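Local coordinates for putative esterase/lipase/thioesterase (Silicibacter sp., PDB 2PBL), which is a putative esterase, lipase or thioesterase of the alpha/beta-hydrolase fold, and so probably hydrolyses ester or thioester bonds, at residues G129-A134 with E154-R159; R145-E150 with Y203-T208. One frame throughout, in Å; residues are numbered along the deposited sequence.

In the fold
Segment 129-134 begins strand 131-136, which leads into helix 138-145, whose end passes into the 145-150 turn. The chain then runs into segment 154-159, which holds helix 154-157; there contact 1 closes a loop back onto the start of strand 131-136, just before strand 160-166 begins beside it. Contact 2 closes a longer loop, bringing 203-208 and strand 206-212 back to 145-150. Because the segments alternate along the chain, the two closures cross. They meet where Gly157 CA packs on Tyr203 CE2 and Leu133 CD1 on the selenomethionine Met146 CB. Together they tie the starts of three neighbouring parallel strands, 131-136, 160-166 and 206-212, to the connection from the first to the second.

Contact 1 (G129-A134 with E154-R159); sequences GPIVLA and EAVGAR
The guanidinium of Arg159 takes hold of the Gly129 carbonyl side-on, with NE (3.0 Å) and NH2 (2.8 Å) both donating to Gly129 O. That oxygen lies at the edge of the guanidinium, in its plane; NH2 meets it in the carbonyl plane on a lone pair, whereas NE comes in tilted from that plane. The side chain reaches it by starting beside its own backbone N and bending at chi3 (64°), which swings the guanidinium across the Ile131 side chain. Ile131 CD1 then sits over the centre of one guanidinium face, 3.8 Å above the plane. The same methyl touches Val156 CG1 at 3.7 Å, because CD1 is anti to CA (chi2 176°), at the far end of the side chain.

This is the return of a beta-alpha-beta crossover in the alpha/beta-hydrolase fold: the chain leaves strand 131-136, passes through helices 138-145 and 154-157, and comes back to enter strand 160-166 alongside. The main chain joins the two ends through Ile131 N to Arg159 O (3.0 Å), a nearly straight bond at 167° whose donor stands above the carbonyl plane. Were Arg159 an alanine, Gly129 O would probably lose both guanidinium donors and Ile131 CD1 the flat group packed on it. Beyond the segments, Arg159 NH1 bonds to Ala124 O and NH2 also to Ile127 O, while Val156 packs against Val120, Thr121 and Ala124 of helix 109-126.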
loop_
_atom_site.group_PDB
_atom_site.type_symbol
_atom_site.label_atom_id
_atom_site.label_comp_id
_atom_site.label_asym_id
_atom_site.label_seq_id
_atom_site.Cartn_x
_atom_site.Cartn_y
_atom_site.Cartn_z
ATOM N N GLY A 129 19.155 6.627 -1.081
ATOM C CA GLY A 129 18.622 7.150 -2.312
ATOM C C GLY A 129 17.199 7.642 -2.176
ATOM O O GLY A 129 16.662 7.642 -1.075
ATOM N N PRO A 130 16.562 8.024 -3.307
ATOM C CA PRO A 130 15.205 8.423 -3.227
ATOM C C PRO A 130 14.291 7.261 -2.786
ATOM O O PRO A 130 14.604 6.077 -2.970
ATOM C CB PRO A 130 14.882 8.853 -4.648
ATOM C CG PRO A 130 15.775 8.035 -5.486
ATOM C CD PRO A 130 17.052 8.082 -4.708
ATOM N N ILE A 131 13.153 7.639 -2.244
ATOM C CA ILE A 131 12.174 6.690 -1.789
ATOM C C ILE A 131 10.882 6.883 -2.585
ATOM O O ILE A 131 10.441 8.013 -2.776
ATOM C CB ILE A 131 11.856 6.927 -0.303
ATOM C CG1 ILE A 131 13.132 6.737 0.521
ATOM C CG2 ILE A 131 10.678 6.009 0.108
ATOM C CD1 ILE A 131 13.001 7.036 1.998
ATOM N N VAL A 132 10.316 5.767 -3.047
ATOM C CA VAL A 132 9.012 5.753 -3.722
ATOM C C VAL A 132 8.116 4.778 -2.948
ATOM O O VAL A 132 8.561 3.723 -2.478
ATOM C CB VAL A 132 9.070 5.480 -5.245
ATOM C CG1 VAL A 132 9.784 6.650 -5.992
ATOM C CG2 VAL A 132 9.706 4.087 -5.582
ATOM N N LEU A 133 6.849 5.159 -2.823
ATOM C CA LEU A 133 5.872 4.421 -2.078
ATOM C C LEU A 133 4.716 4.025 -2.944
ATOM O O LEU A 133 4.217 4.850 -3.700
ATOM C CB LEU A 133 5.302 5.311 -0.953
ATOM C CG LEU A 133 6.255 5.840 0.143
ATOM C CD1 LEU A 133 5.495 6.586 1.227
ATOM C CD2 LEU A 133 7.123 4.713 0.710
ATOM N N ALA A 134 4.281 2.770 -2.829
ATOM C CA ALA A 134 2.999 2.380 -3.421
ATOM C C ALA A 134 2.321 1.447 -2.435
ATOM O O ALA A 134 2.969 0.803 -1.616
ATOM C CB ALA A 134 3.147 1.715 -4.774
ATOM N N GLU A 154 11.052 13.860 9.235
ATOM C CA GLU A 154 11.521 14.758 8.153
ATOM C C GLU A 154 12.624 14.109 7.292
ATOM O O GLU A 154 12.609 14.179 6.054
ATOM C CB GLU A 154 12.082 16.032 8.800
ATOM C CG GLU A 154 12.656 17.044 7.852
ATOM C CD GLU A 154 11.584 17.837 7.162
ATOM O OE1 GLU A 154 11.370 17.628 5.933
ATOM O OE2 GLU A 154 10.943 18.647 7.879
ATOM N N ALA A 155 13.605 13.513 7.947
ATOM C CA ALA A 155 14.722 12.885 7.247
ATOM C C ALA A 155 14.309 11.808 6.216
ATOM O O ALA A 155 15.032 11.542 5.234
ATOM C CB ALA A 155 15.711 12.267 8.241
ATOM N N VAL A 156 13.166 11.189 6.432
ATOM C CA VAL A 156 12.659 10.169 5.491
ATOM C C VAL A 156 11.737 10.860 4.499
ATOM O O VAL A 156 11.812 10.685 3.298
ATOM C CB VAL A 156 11.862 9.038 6.223
ATOM C CG1 VAL A 156 11.614 7.867 5.280
ATOM C CG2 VAL A 156 12.632 8.589 7.401
ATOM N N GLY A 157 10.815 11.651 5.022
ATOM C CA GLY A 157 9.916 12.355 4.167
ATOM C C GLY A 157 10.631 13.167 3.104
ATOM O O GLY A 157 10.209 13.135 1.922
ATOM N N ALA A 158 11.721 13.845 3.459
ATOM C CA ALA A 158 12.415 14.709 2.480
ATOM C C ALA A 158 12.836 13.961 1.248
ATOM O O ALA A 158 12.941 14.552 0.166
ATOM C CB ALA A 158 13.613 15.368 3.097
ATOM N N ARG A 159 13.037 12.647 1.425
ATOM C CA ARG A 159 13.512 11.747 0.354
ATOM C C ARG A 159 12.403 11.141 -0.465
ATOM O O ARG A 159 12.680 10.528 -1.527
ATOM C CB ARG A 159 14.301 10.616 0.957
ATOM C CG ARG A 159 15.646 11.004 1.585
ATOM C CD ARG A 159 16.160 9.905 2.457
ATOM N NE ARG A 159 16.461 8.690 1.690
ATOM C CZ ARG A 159 16.830 7.548 2.236
ATOM N NH1 ARG A 159 16.996 7.442 3.534
ATOM N NH2 ARG A 159 17.077 6.497 1.479
#

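Contact 2 (R145-E150 with Y203-T208); sequences RMLDPE and YDAKVT
The Tyr203 ring carries Pro149 on one face: CG lies over its centre in a CH-pi contact, 4.1 Å from the centroid and only 7° off the ring normal. Met146 O, from a selenomethionine, is near the plane at the ring edge, closest to CD2 at 3.8 Å. The two side chains, proline and tyrosine, run past each other in opposite directions, and Pro149 CA lies 3.6 Å from Tyr203 CE2. In the alpha/beta-hydrolase fold this joins the turn after helix 138-145 to the approach to strand 206-212, a parallel strand between 160-166 and the outermost strand 233-237. The polar end of the tyrosine is held next door, where its OH hydrogen-bonds Leu152 O.

The turn is a type I beta turn from Arg145 to Asp148, and the Asp148 carboxylate bonds in both directions along the chain. Back across the turn, OD2 forms a salt bridge with Arg145 NH1 (3.0 Å), using its anti lone pair and lying in the guanidinium plane. Forward, OD1 accepts from Glu150 N at 3.1 Å, met from above the carboxylate plane, and closes an Asx turn. Arg145 NE has a further acidic partner in Glu194.

Across the contact the main chains join once, Tyr203 N donating to Leu147 O at 2.8 Å in the carbonyl plane. Leu147 spreads its two methyls over the approach to the strand and its start. Its CG starts beside the backbone N (chi1 -71°), and from there CD2 rests on Tyr203 CB and Ala205 CB while CD1 meets Val207 CG2 at 3.6 Å.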
loop_
_atom_site.group_PDB
_atom_site.type_symbol
_atom_site.label_atom_id
_atom_site.label_comp_id
_atom_site.label_asym_id
_atom_site.label_seq_id
_atom_site.Cartn_x
_atom_site.Cartn_y
_atom_site.Cartn_z
ATOM N N ARG A 145 -0.797 8.338 4.105
ATOM C CA ARG A 145 -0.521 8.874 5.447
ATOM C C ARG A 145 0.949 9.167 5.684
ATOM O O ARG A 145 1.302 9.899 6.629
ATOM C CB ARG A 145 -0.967 7.850 6.490
ATOM C CG ARG A 145 -2.418 7.480 6.451
ATOM C CD ARG A 145 -3.259 8.646 6.898
ATOM N NE ARG A 145 -3.049 8.853 8.349
ATOM C CZ ARG A 145 -2.538 9.927 8.966
ATOM N NH1 ARG A 145 -2.126 11.022 8.340
ATOM N NH2 ARG A 145 -2.421 9.869 10.285
HETATM N N MSE A 146 1.835 8.521 4.902
HETATM C CA MSE A 146 3.282 8.736 5.042
HETATM C C MSE A 146 3.721 10.114 4.600
HETATM O O MSE A 146 4.843 10.519 4.900
HETATM C CB MSE A 146 4.048 7.683 4.278
HETATM C CG MSE A 146 3.872 6.241 4.781
HETATM SE SE MSE A 146 4.287 6.113 6.677
HETATM C CE MSE A 146 2.355 6.199 7.412
ATOM N N LEU A 147 2.862 10.843 3.882
ATOM C CA LEU A 147 3.192 12.193 3.464
ATOM C C LEU A 147 2.885 13.211 4.568
ATOM O O LEU A 147 3.160 14.396 4.387
ATOM C CB LEU A 147 2.475 12.567 2.178
ATOM C CG LEU A 147 2.989 11.845 0.940
ATOM C CD1 LEU A 147 2.130 12.156 -0.290
ATOM C CD2 LEU A 147 4.455 12.261 0.700
ATOM N N ASP A 148 2.305 12.749 5.672
ATOM C CA ASP A 148 2.006 13.589 6.824
ATOM C C ASP A 148 3.294 13.790 7.687
ATOM O O ASP A 148 3.820 12.840 8.256
ATOM C CB ASP A 148 0.934 12.928 7.638
ATOM C CG ASP A 148 0.388 13.830 8.729
ATOM O OD1 ASP A 148 1.036 14.838 9.094
ATOM O OD2 ASP A 148 -0.701 13.493 9.224
ATOM N N PRO A 149 3.805 15.036 7.757
ATOM C CA PRO A 149 5.020 15.292 8.537
ATOM C C PRO A 149 4.947 14.998 10.006
ATOM O O PRO A 149 5.979 14.947 10.686
ATOM C CB PRO A 149 5.280 16.789 8.304
ATOM C CG PRO A 149 4.588 17.040 6.946
ATOM C CD PRO A 149 3.334 16.263 7.090
ATOM N N GLU A 150 3.731 14.885 10.532
ATOM C CA GLU A 150 3.531 14.515 11.930
ATOM C C GLU A 150 3.650 13.015 12.122
ATOM O O GLU A 150 3.804 12.519 13.236
ATOM C CB GLU A 150 2.150 15.028 12.366
ATOM C CG GLU A 150 1.913 15.039 13.822
ATOM C CD GLU A 150 0.598 15.696 14.193
ATOM O OE1 GLU A 150 0.525 16.941 14.112
ATOM O OE2 GLU A 150 -0.329 14.995 14.679
ATOM N N TYR A 203 4.392 16.285 2.752
ATOM C CA TYR A 203 5.693 16.310 2.149
ATOM C C TYR A 203 5.515 16.463 0.644
ATOM O O TYR A 203 4.533 15.987 0.046
ATOM C CB TYR A 203 6.469 15.021 2.414
ATOM C CG TYR A 203 6.969 14.890 3.852
ATOM C CD1 TYR A 203 7.930 15.767 4.342
ATOM C CD2 TYR A 203 6.524 13.870 4.684
ATOM C CE1 TYR A 203 8.384 15.663 5.604
ATOM C CE2 TYR A 203 6.989 13.751 5.960
ATOM C CZ TYR A 203 7.920 14.658 6.425
ATOM O OH TYR A 203 8.423 14.515 7.695
ATOM N N ASP A 204 6.492 17.125 0.041
ATOM C CA ASP A 204 6.506 17.352 -1.373
ATOM C C ASP A 204 6.837 16.022 -2.052
ATOM O O ASP A 204 7.897 15.392 -1.783
ATOM C CB ASP A 204 7.570 18.389 -1.733
ATOM C CG ASP A 204 7.261 19.775 -1.160
ATOM O OD1 ASP A 204 7.597 20.037 0.006
ATOM O OD2 ASP A 204 6.712 20.585 -1.908
ATOM N N ALA A 205 5.953 15.613 -2.946
ATOM C CA ALA A 205 6.105 14.334 -3.668
ATOM C C ALA A 205 5.053 14.304 -4.759
ATOM O O ALA A 205 4.016 14.942 -4.610
ATOM C CB ALA A 205 5.919 13.169 -2.768
ATOM N N LYS A 206 5.344 13.612 -5.862
ATOM C CA LYS A 206 4.374 13.512 -6.942
ATOM C C LYS A 206 3.488 12.329 -6.541
ATOM O O LYS A 206 3.966 11.176 -6.402
ATOM C CB LYS A 206 5.053 13.256 -8.279
ATOM C CG LYS A 206 4.140 13.444 -9.499
ATOM C CD LYS A 206 4.966 13.230 -10.791
ATOM C CE LYS A 206 4.289 13.650 -12.124
ATOM N NZ LYS A 206 5.284 13.416 -13.302
ATOM N N VAL A 207 2.208 12.619 -6.386
ATOM C CA VAL A 207 1.223 11.654 -5.998
ATOM C C VAL A 207 0.346 11.338 -7.222
ATOM O O VAL A 207 -0.183 12.227 -7.851
ATOM C CB VAL A 207 0.279 12.207 -4.874
ATOM C CG1 VAL A 207 -0.781 11.105 -4.495
ATOM C CG2 VAL A 207 1.058 12.622 -3.660
ATOM N N THR A 208 0.174 10.049 -7.494
ATOM C CA THR A 208 -0.645 9.586 -8.617
ATOM C C THR A 208 -1.593 8.525 -8.051
ATOM O O THR A 208 -1.142 7.501 -7.565
ATOM C CB THR A 208 0.206 9.002 -9.760
ATOM O OG1 THR A 208 1.169 9.968 -10.226
ATOM C CG2 THR A 208 -0.700 8.606 -10.947
#